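Acetyltransferase, GNAT family (Bacillus anthracis str. Sterne, PDB 3FBU) binds coenzyme A and is probably a GNAT-type acetyltransferase that moves the acetyl group of acetyl-CoA to an acceptor substrate. Local coordinates at residues P60-I64 with G65-L69. Numbering follows the deposited sequence.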
ATOM      1  N   PRO A  60      -4.626 -17.001 -16.488  1.00 18.71           N
ATOM      2  CA  PRO A  60      -5.395 -15.788 -16.274  1.00 18.57           C
ATOM      3  C   PRO A  60      -6.514 -15.979 -15.270  1.00 17.83           C
ATOM      4  O   PRO A  60      -7.074 -17.072 -15.175  1.00 17.38           O
ATOM      5  CB  PRO A  60      -5.968 -15.478 -17.680  1.00 18.39           C
ATOM      6  CG  PRO A  60      -5.953 -16.780 -18.376  1.00 18.73           C
ATOM      7  CD  PRO A  60      -4.761 -17.489 -17.874  1.00 19.11           C
ATOM      8  N   VAL A  61      -6.829 -14.889 -14.579  1.00 18.38           N
ATOM      9  CA  VAL A  61      -7.853 -14.811 -13.575  1.00 19.24           C
ATOM     10  C   VAL A  61      -8.939 -13.904 -14.191  1.00 20.35           C
ATOM     11  O   VAL A  61      -8.684 -12.750 -14.551  1.00 19.07           O
ATOM     12  CB  VAL A  61      -7.304 -14.218 -12.256  1.00 20.67           C
ATOM     13  CG1 VAL A  61      -8.426 -14.065 -11.230  1.00 19.05           C
ATOM     14  CG2 VAL A  61      -6.169 -15.096 -11.674  1.00 18.00           C
ATOM     15  N   ILE A  62     -10.136 -14.462 -14.318  1.00 21.20           N
ATOM     16  CA  ILE A  62     -11.239 -13.817 -15.019  1.00 22.46           C
ATOM     17  C   ILE A  62     -12.367 -13.554 -14.022  1.00 23.74           C
ATOM     18  O   ILE A  62     -12.801 -14.466 -13.336  1.00 22.78           O
ATOM     19  CB  ILE A  62     -11.788 -14.718 -16.143  1.00 22.94           C
ATOM     20  CG1 ILE A  62     -10.684 -15.172 -17.089  1.00 23.07           C
ATOM     21  CG2 ILE A  62     -12.869 -13.996 -16.929  1.00 22.35           C
ATOM     22  CD1 ILE A  62     -10.064 -14.053 -17.856  1.00 22.25           C
ATOM     23  N   LEU A  63     -12.807 -12.298 -13.942  1.00 24.93           N
ATOM     24  CA  LEU A  63     -13.975 -11.912 -13.133  1.00 27.50           C
ATOM     25  C   LEU A  63     -15.226 -12.516 -13.754  1.00 29.00           C
ATOM     26  O   LEU A  63     -15.516 -12.266 -14.921  1.00 29.54           O
ATOM     27  CB  LEU A  63     -14.099 -10.386 -13.059  1.00 27.69           C
ATOM     28  CG  LEU A  63     -13.670  -9.788 -11.728  1.00 30.60           C
ATOM     29  CD1 LEU A  63     -13.256  -8.308 -11.817  1.00 30.96           C
ATOM     30  CD2 LEU A  63     -14.844  -9.975 -10.739  1.00 31.05           C
ATOM     31  N   ILE A  64     -15.938 -13.331 -12.979  1.00 31.04           N
ATOM     32  CA  ILE A  64     -17.172 -13.956 -13.438  1.00 32.39           C
ATOM     33  C   ILE A  64     -18.277 -12.898 -13.621  1.00 33.88           C
ATOM     34  O   ILE A  64     -18.500 -12.041 -12.764  1.00 34.62           O
ATOM     35  CB  ILE A  64     -17.677 -15.034 -12.452  1.00 32.50           C
ATOM     36  CG1 ILE A  64     -16.700 -16.214 -12.363  1.00 32.43           C
ATOM     37  CG2 ILE A  64     -19.045 -15.567 -12.916  1.00 32.04           C
ATOM     38  CD1 ILE A  64     -16.900 -17.099 -11.139  1.00 32.49           C
ATOM     39  N   GLY A  65     -18.962 -12.956 -14.750  1.00 35.92           N
ATOM     40  CA  GLY A  65     -20.070 -12.035 -14.999  1.00 36.18           C
ATOM     41  C   GLY A  65     -19.619 -10.807 -15.758  1.00 37.19           C
ATOM     42  O   GLY A  65     -20.061 -10.581 -16.881  1.00 38.68           O
ATOM     43  N   GLU A  66     -18.728 -10.009 -15.148  1.00 37.49           N
ATOM     44  CA  GLU A  66     -18.083  -8.914 -15.879  1.00 37.02           C
ATOM     45  C   GLU A  66     -17.214  -9.440 -17.015  1.00 36.14           C
ATOM     46  O   GLU A  66     -16.958  -8.722 -17.973  1.00 36.46           O
ATOM     47  CB  GLU A  66     -17.229  -8.052 -14.957  1.00 37.32           C
ATOM     48  CG  GLU A  66     -18.008  -7.255 -13.917  1.00 39.72           C
ATOM     49  CD  GLU A  66     -17.094  -6.476 -12.986  1.00 40.34           C
ATOM     50  OE1 GLU A  66     -15.853  -6.699 -13.021  1.00 45.99           O
ATOM     51  OE2 GLU A  66     -17.620  -5.623 -12.225  1.00 45.20           O
ATOM     52  N   ASN A  67     -16.754 -10.694 -16.906  1.00 35.11           N
ATOM     53  CA  ASN A  67     -15.885 -11.316 -17.903  1.00 33.71           C
ATOM     54  C   ASN A  67     -14.652 -10.458 -18.260  1.00 32.77           C
ATOM     55  O   ASN A  67     -14.367 -10.198 -19.439  1.00 33.24           O
ATOM     56  CB  ASN A  67     -16.685 -11.665 -19.157  1.00 34.34           C
ATOM     57  CG  ASN A  67     -15.946 -12.614 -20.057  1.00 35.81           C
ATOM     58  OD1 ASN A  67     -15.042 -13.334 -19.613  1.00 39.52           O
ATOM     59  ND2 ASN A  67     -16.318 -12.631 -21.336  1.00 38.17           N
ATOM     60  N   ILE A  68     -13.940 -10.023 -17.224  1.00 29.67           N
ATOM     61  CA  ILE A  68     -12.780  -9.140 -17.343  1.00 28.28           C
ATOM     62  C   ILE A  68     -11.563  -9.915 -16.817  1.00 25.93           C
ATOM     63  O   ILE A  68     -11.649 -10.508 -15.747  1.00 24.71           O
ATOM     64  CB  ILE A  68     -12.973  -7.893 -16.470  1.00 28.05           C
ATOM     65  CG1 ILE A  68     -14.025  -6.956 -17.072  1.00 30.65           C
ATOM     66  CG2 ILE A  68     -11.673  -7.096 -16.256  1.00 29.97           C
ATOM     67  CD1 ILE A  68     -14.301  -5.764 -16.176  1.00 29.24           C
ATOM     68  N   LEU A  69     -10.467  -9.906 -17.577  1.00 23.17           N
ATOM     69  CA  LEU A  69      -9.176 -10.479 -17.118  1.00 22.34           C
ATOM     70  C   LEU A  69      -8.492  -9.439 -16.233  1.00 21.40           C
ATOM     71  O   LEU A  69      -8.138  -8.354 -16.692  1.00 20.81           O
ATOM     72  CB  LEU A  69      -8.292 -10.852 -18.309  1.00 21.79           C
ATOM     73  CG  LEU A  69      -6.951 -11.580 -18.108  1.00 20.42           C
ATOM     74  CD1 LEU A  69      -6.518 -12.319 -19.364  1.00 20.81           C
ATOM     75  CD2 LEU A  69      -5.886 -10.602 -17.678  1.00 18.46           C
TER
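A chi1 of -54° sets Ile62 CG2 anti to the backbone N, next to Asn67, while a chi2 of -65° brings CD1 over to Leu69. Ile62 CG2 lies 3.5 Å from Asn67 OD1, the two side chains running alongside each other. Ile62 CD1 reaches Leu69 CB at 3.7 Å. Leu69 sends CD1 on to Pro60 CB, at 3.6 Å, so these three apolar residues meet on one face of the sheet. Leu63 and Ile68 occupy the other face. From the turn, Glu66, its chain extended beyond CG, lies alongside Leu63. Its carboxylate OE1 is 3.3 Å from the methyl Leu63 CD1, not a polar bond.

The strands are tied by a nearly straight bond from Leu63 N to Ile68 O, 2.8 Å. Asn67 N gives Leu63 O a weak, bent bond. Asn67 and Ile68 both face Leu63, which makes a G1 beta bulge with left-handed Asn67 in first position. At Gly65 (phi 94°) a CB would run into Ile64 O.

The hairpin joins strands 58-63 and 68-79 of the GNAT sheet. On its far side, strand 58-63 pairs with strand 8-10, through Ile62 and Leu9. Helix 18-25 packs on Leu69 through Ala20, Val21 and Tyr24.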